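Local coordinates for protein phospholipase C-beta (PLC-beta) (Sepia officinalis, PDB 3QR0) that belongs to the phospholipase C-beta family, multidomain proteins that combine PH, EF-hand-like, TIM-barrel and C2 domains, and carries a calcium ion in its barrel, at residues 680-690 / 702-713. Sequence-based numbering, arbitrary orientation.
Sequences TDTVRKKFKTK and DEKVFVFKKVVL
Phe687, Phe706 and Phe708 form an aromatic cluster where edge strands 686-688 and 706-711, from the two sheets of the C2 beta-sandwich, run nearly antiparallel (155° between their directions). The rings of Phe687 and Phe706 lie near parallel but slide past each other, so each CB sits over the other's face: Phe687 CB is 3.5 Å from the Phe706 centroid, and Phe706 CB 3.7 Å from that of Phe687, two reciprocal CH-pi contacts. The opposite face of Phe687 carries the CG of its neighbour Lys686, whose extended chain ends at a water shared with Val707 O. Phe687 also turns its edge to the face of Phe708, planes at 75°, while Val683 CB meets the edge of the Phe708 ring.

Polar groups close both ends. The Asp681 carboxylate takes Val712 N on OD1 (2.8 Å) and Leu713 N on OD2 (2.9 Å), both from the syn side; a water links OD2 to Leu713 O. Glu703, bent at chi2 (65°), accepts on OE1 a hydrogen bond from Lys690 N and a salt bridge from Lys690 NZ, both 3.0 Å, steeply from opposite faces; NZ also bonds to Tyr701 O. Carboxylates thus tie the flanking turns and loops, and their donors probably keep both charged.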
loop_
_atom_site.group_PDB
_atom_site.type_symbol
_atom_site.label_atom_id
_atom_site.label_comp_id
_atom_site.label_asym_id
_atom_site.label_seq_id
_atom_site.Cartn_x
_atom_site.Cartn_y
_atom_site.Cartn_z
ATOM N N THR A 680 -18.879 -15.676 3.321
ATOM C CA THR A 680 -19.823 -15.493 4.433
ATOM C C THR A 680 -19.518 -14.260 5.302
ATOM O O THR A 680 -20.395 -13.776 6.017
ATOM C CB THR A 680 -19.882 -16.754 5.334
ATOM O OG1 THR A 680 -21.065 -16.720 6.143
ATOM C CG2 THR A 680 -18.648 -16.858 6.227
ATOM N N ASP A 681 -18.284 -13.761 5.242
ATOM C CA ASP A 681 -17.864 -12.585 6.013
ATOM C C ASP A 681 -17.753 -11.317 5.165
ATOM O O ASP A 681 -17.395 -10.255 5.681
ATOM C CB ASP A 681 -16.500 -12.844 6.664
ATOM C CG ASP A 681 -16.537 -13.954 7.701
ATOM O OD1 ASP A 681 -17.604 -14.180 8.299
ATOM O OD2 ASP A 681 -15.488 -14.598 7.925
ATOM N N THR A 682 -18.040 -11.419 3.872
ATOM C CA THR A 682 -17.872 -10.286 2.976
ATOM C C THR A 682 -19.148 -9.444 2.948
ATOM O O THR A 682 -20.221 -9.951 2.651
ATOM C CB THR A 682 -17.466 -10.760 1.574
ATOM O OG1 THR A 682 -16.176 -11.381 1.658
ATOM C CG2 THR A 682 -17.411 -9.595 0.596
ATOM N N VAL A 683 -19.010 -8.163 3.280
ATOM C CA VAL A 683 -20.132 -7.234 3.373
ATOM C C VAL A 683 -19.816 -5.977 2.572
ATOM O O VAL A 683 -18.900 -5.216 2.921
ATOM C CB VAL A 683 -20.405 -6.838 4.841
ATOM C CG1 VAL A 683 -21.552 -5.828 4.921
ATOM C CG2 VAL A 683 -20.712 -8.074 5.688
ATOM N N ARG A 684 -20.567 -5.777 1.491
ATOM C CA ARG A 684 -20.439 -4.590 0.657
ATOM C C ARG A 684 -21.771 -3.861 0.512
ATOM O O ARG A 684 -22.828 -4.487 0.493
ATOM C CB ARG A 684 -19.920 -4.980 -0.719
ATOM C CG ARG A 684 -18.514 -5.554 -0.687
ATOM C CD ARG A 684 -17.864 -5.496 -2.050
ATOM N NE ARG A 684 -17.609 -4.124 -2.471
ATOM C CZ ARG A 684 -17.250 -3.756 -3.700
ATOM N NH1 ARG A 684 -17.087 -4.661 -4.666
ATOM N NH2 ARG A 684 -17.054 -2.475 -3.966
ATOM N N LYS A 685 -21.691 -2.535 0.399
ATOM C CA LYS A 685 -22.849 -1.666 0.158
ATOM C C LYS A 685 -23.960 -1.847 1.196
ATOM O O LYS A 685 -25.140 -1.852 0.847
ATOM C CB LYS A 685 -23.419 -1.893 -1.252
ATOM C CG LYS A 685 -22.418 -1.759 -2.382
ATOM C CD LYS A 685 -21.874 -0.339 -2.520
ATOM C CE LYS A 685 -20.992 -0.217 -3.765
ATOM N NZ LYS A 685 -20.139 1.008 -3.757
ATOM N N LYS A 686 -23.577 -1.993 2.462
ATOM C CA LYS A 686 -24.542 -2.167 3.552
ATOM C C LYS A 686 -24.548 -0.974 4.512
ATOM O O LYS A 686 -25.615 -0.547 4.946
ATOM C CB LYS A 686 -24.242 -3.453 4.327
ATOM C CG LYS A 686 -25.247 -3.772 5.436
ATOM C CD LYS A 686 -24.875 -5.058 6.175
ATOM C CE LYS A 686 -25.953 -5.453 7.182
ATOM N NZ LYS A 686 -25.779 -6.858 7.658
ATOM N N PHE A 687 -23.363 -0.452 4.829
ATOM C CA PHE A 687 -23.192 0.557 5.870
ATOM C C PHE A 687 -22.722 1.904 5.325
ATOM O O PHE A 687 -21.634 2.012 4.761
ATOM C CB PHE A 687 -22.175 0.072 6.899
ATOM C CG PHE A 687 -22.613 -1.135 7.674
ATOM C CD1 PHE A 687 -21.822 -2.271 7.718
ATOM C CD2 PHE A 687 -23.812 -1.130 8.378
ATOM C CE1 PHE A 687 -22.217 -3.385 8.452
ATOM C CE2 PHE A 687 -24.212 -2.243 9.106
ATOM C CZ PHE A 687 -23.416 -3.368 9.139
ATOM N N LYS A 688 -23.538 2.932 5.527
ATOM C CA LYS A 688 -23.242 4.276 5.051
ATOM C C LYS A 688 -23.744 5.291 6.072
ATOM O O LYS A 688 -24.879 5.190 6.521
ATOM C CB LYS A 688 -23.934 4.495 3.705
ATOM C CG LYS A 688 -23.745 5.876 3.097
ATOM C CD LYS A 688 -24.422 5.956 1.737
ATOM C CE LYS A 688 -24.663 7.386 1.313
ATOM N NZ LYS A 688 -25.207 7.447 -0.072
ATOM N N THR A 689 -22.911 6.268 6.427
ATOM C CA THR A 689 -23.310 7.308 7.372
ATOM C C THR A 689 -24.260 8.297 6.724
ATOM O O THR A 689 -24.415 8.317 5.507
ATOM C CB THR A 689 -22.107 8.134 7.890
ATOM O OG1 THR A 689 -21.500 8.843 6.798
ATOM C CG2 THR A 689 -21.078 7.236 8.566
ATOM N N LYS A 690 -24.873 9.128 7.555
ATOM C CA LYS A 690 -25.540 10.324 7.084
ATOM C C LYS A 690 -24.538 11.244 6.381
ATOM O O LYS A 690 -23.324 11.135 6.574
ATOM C CB LYS A 690 -26.203 11.071 8.251
ATOM C CG LYS A 690 -25.227 11.649 9.294
ATOM C CD LYS A 690 -25.966 12.416 10.399
ATOM C CE LYS A 690 -26.711 11.492 11.358
ATOM N NZ LYS A 690 -25.799 10.543 12.058
ATOM N N ASP A 702 -21.504 11.265 14.031
ATOM C CA ASP A 702 -22.143 10.664 15.196
ATOM C C ASP A 702 -23.124 9.575 14.760
ATOM O O ASP A 702 -24.314 9.611 15.091
ATOM C CB ASP A 702 -22.851 11.742 16.025
ATOM C CG ASP A 702 -23.355 11.222 17.358
ATOM O OD1 ASP A 702 -22.746 10.287 17.918
ATOM O OD2 ASP A 702 -24.363 11.755 17.846
ATOM N N GLU A 703 -22.615 8.617 13.996
ATOM C CA GLU A 703 -23.455 7.595 13.387
ATOM C C GLU A 703 -23.650 6.428 14.336
ATOM O O GLU A 703 -22.740 6.071 15.079
ATOM C CB GLU A 703 -22.827 7.094 12.086
ATOM C CG GLU A 703 -23.766 6.277 11.200
ATOM C CD GLU A 703 -24.933 7.086 10.653
ATOM O OE1 GLU A 703 -24.768 8.298 10.396
ATOM O OE2 GLU A 703 -26.024 6.500 10.473
ATOM N N LYS A 704 -24.846 5.845 14.310
ATOM C CA LYS A 704 -25.112 4.610 15.030
ATOM C C LYS A 704 -24.110 3.547 14.571
ATOM O O LYS A 704 -23.744 3.494 13.394
ATOM C CB LYS A 704 -26.551 4.145 14.774
ATOM C CG LYS A 704 -26.922 2.799 15.403
ATOM C CD LYS A 704 -26.849 2.841 16.928
ATOM C CE LYS A 704 -27.072 1.467 17.552
ATOM N NZ LYS A 704 -26.595 1.421 18.972
ATOM N N VAL A 705 -23.666 2.713 15.506
ATOM C CA VAL A 705 -22.625 1.727 15.228
ATOM C C VAL A 705 -23.001 0.752 14.104
ATOM O O VAL A 705 -24.161 0.343 13.979
ATOM C CB VAL A 705 -22.256 0.931 16.508
ATOM C CG1 VAL A 705 -23.454 0.136 17.023
ATOM C CG2 VAL A 705 -21.073 0.024 16.246
ATOM N N PHE A 706 -22.010 0.414 13.280
ATOM C CA PHE A 706 -22.140 -0.620 12.265
ATOM C C PHE A 706 -21.630 -1.934 12.862
ATOM O O PHE A 706 -20.481 -2.015 13.283
ATOM C CB PHE A 706 -21.301 -0.288 11.024
ATOM C CG PHE A 706 -21.648 1.022 10.353
ATOM C CD1 PHE A 706 -20.635 1.839 9.851
ATOM C CD2 PHE A 706 -22.965 1.425 10.186
ATOM C CE1 PHE A 706 -20.938 3.039 9.207
ATOM C CE2 PHE A 706 -23.271 2.623 9.546
ATOM C CZ PHE A 706 -22.258 3.429 9.061
ATOM N N VAL A 707 -22.477 -2.959 12.883
ATOM C CA VAL A 707 -22.148 -4.224 13.540
ATOM C C VAL A 707 -21.898 -5.340 12.535
ATOM O O VAL A 707 -22.752 -5.631 11.703
ATOM C CB VAL A 707 -23.294 -4.663 14.478
ATOM C CG1 VAL A 707 -22.956 -5.987 15.160
ATOM C CG2 VAL A 707 -23.584 -3.578 15.519
ATOM N N PHE A 708 -20.725 -5.962 12.617
ATOM C CA PHE A 708 -20.439 -7.194 11.889
ATOM C C PHE A 708 -20.507 -8.326 12.910
ATOM O O PHE A 708 -19.499 -8.695 13.510
ATOM C CB PHE A 708 -19.058 -7.137 11.229
ATOM C CG PHE A 708 -18.892 -5.998 10.266
ATOM C CD1 PHE A 708 -18.504 -4.746 10.717
ATOM C CD2 PHE A 708 -19.118 -6.176 8.910
ATOM C CE1 PHE A 708 -18.346 -3.687 9.829
ATOM C CE2 PHE A 708 -18.961 -5.123 8.014
ATOM C CZ PHE A 708 -18.578 -3.877 8.475
ATOM N N LYS A 709 -21.710 -8.861 13.097
ATOM C CA LYS A 709 -22.029 -9.704 14.249
ATOM C C LYS A 709 -21.122 -10.926 14.376
ATOM O O LYS A 709 -20.534 -11.155 15.434
ATOM C CB LYS A 709 -23.502 -10.138 14.180
ATOM C CG LYS A 709 -24.011 -10.909 15.388
ATOM C CD LYS A 709 -23.871 -10.118 16.682
ATOM C CE LYS A 709 -24.700 -10.733 17.795
ATOM N NZ LYS A 709 -24.463 -10.046 19.093
ATOM N N LYS A 710 -21.012 -11.702 13.304
ATOM C CA LYS A 710 -20.236 -12.936 13.330
ATOM C C LYS A 710 -19.261 -12.986 12.166
ATOM O O LYS A 710 -19.662 -13.202 11.023
ATOM C CB LYS A 710 -21.156 -14.155 13.274
ATOM C CG LYS A 710 -20.413 -15.488 13.371
ATOM C CD LYS A 710 -21.370 -16.674 13.389
ATOM C CE LYS A 710 -20.624 -17.978 13.652
ATOM N NZ LYS A 710 -21.522 -19.171 13.544
ATOM N N VAL A 711 -17.984 -12.784 12.467
ATOM C CA VAL A 711 -16.927 -12.967 11.482
ATOM C C VAL A 711 -16.349 -14.366 11.674
ATOM O O VAL A 711 -15.608 -14.614 12.629
ATOM C CB VAL A 711 -15.821 -11.911 11.641
ATOM C CG1 VAL A 711 -14.779 -12.065 10.532
ATOM C CG2 VAL A 711 -16.426 -10.508 11.638
ATOM N N VAL A 712 -16.703 -15.277 10.768
ATOM C CA VAL A 712 -16.273 -16.673 10.852
ATOM C C VAL A 712 -14.751 -16.855 10.842
ATOM O O VAL A 712 -14.221 -17.627 11.639
ATOM C CB VAL A 712 -16.896 -17.522 9.722
ATOM C CG1 VAL A 712 -16.161 -18.855 9.580
ATOM C CG2 VAL A 712 -18.382 -17.746 9.989
ATOM N N LEU A 713 -14.056 -16.149 9.949
ATOM C CA LEU A 713 -12.602 -16.297 9.804
ATOM C C LEU A 713 -11.900 -14.938 9.809
ATOM O O LEU A 713 -11.545 -14.403 8.755
ATOM C CB LEU A 713 -12.269 -17.082 8.525
ATOM C CG LEU A 713 -11.183 -18.155 8.664
ATOM C CD1 LEU A 713 -9.901 -17.586 9.242
ATOM C CD2 LEU A 713 -11.687 -19.316 9.510
HETATM O O HOH W 1 -13.218 -13.922 6.629
HETATM O O HOH W 2 -23.024 -7.049 9.170
#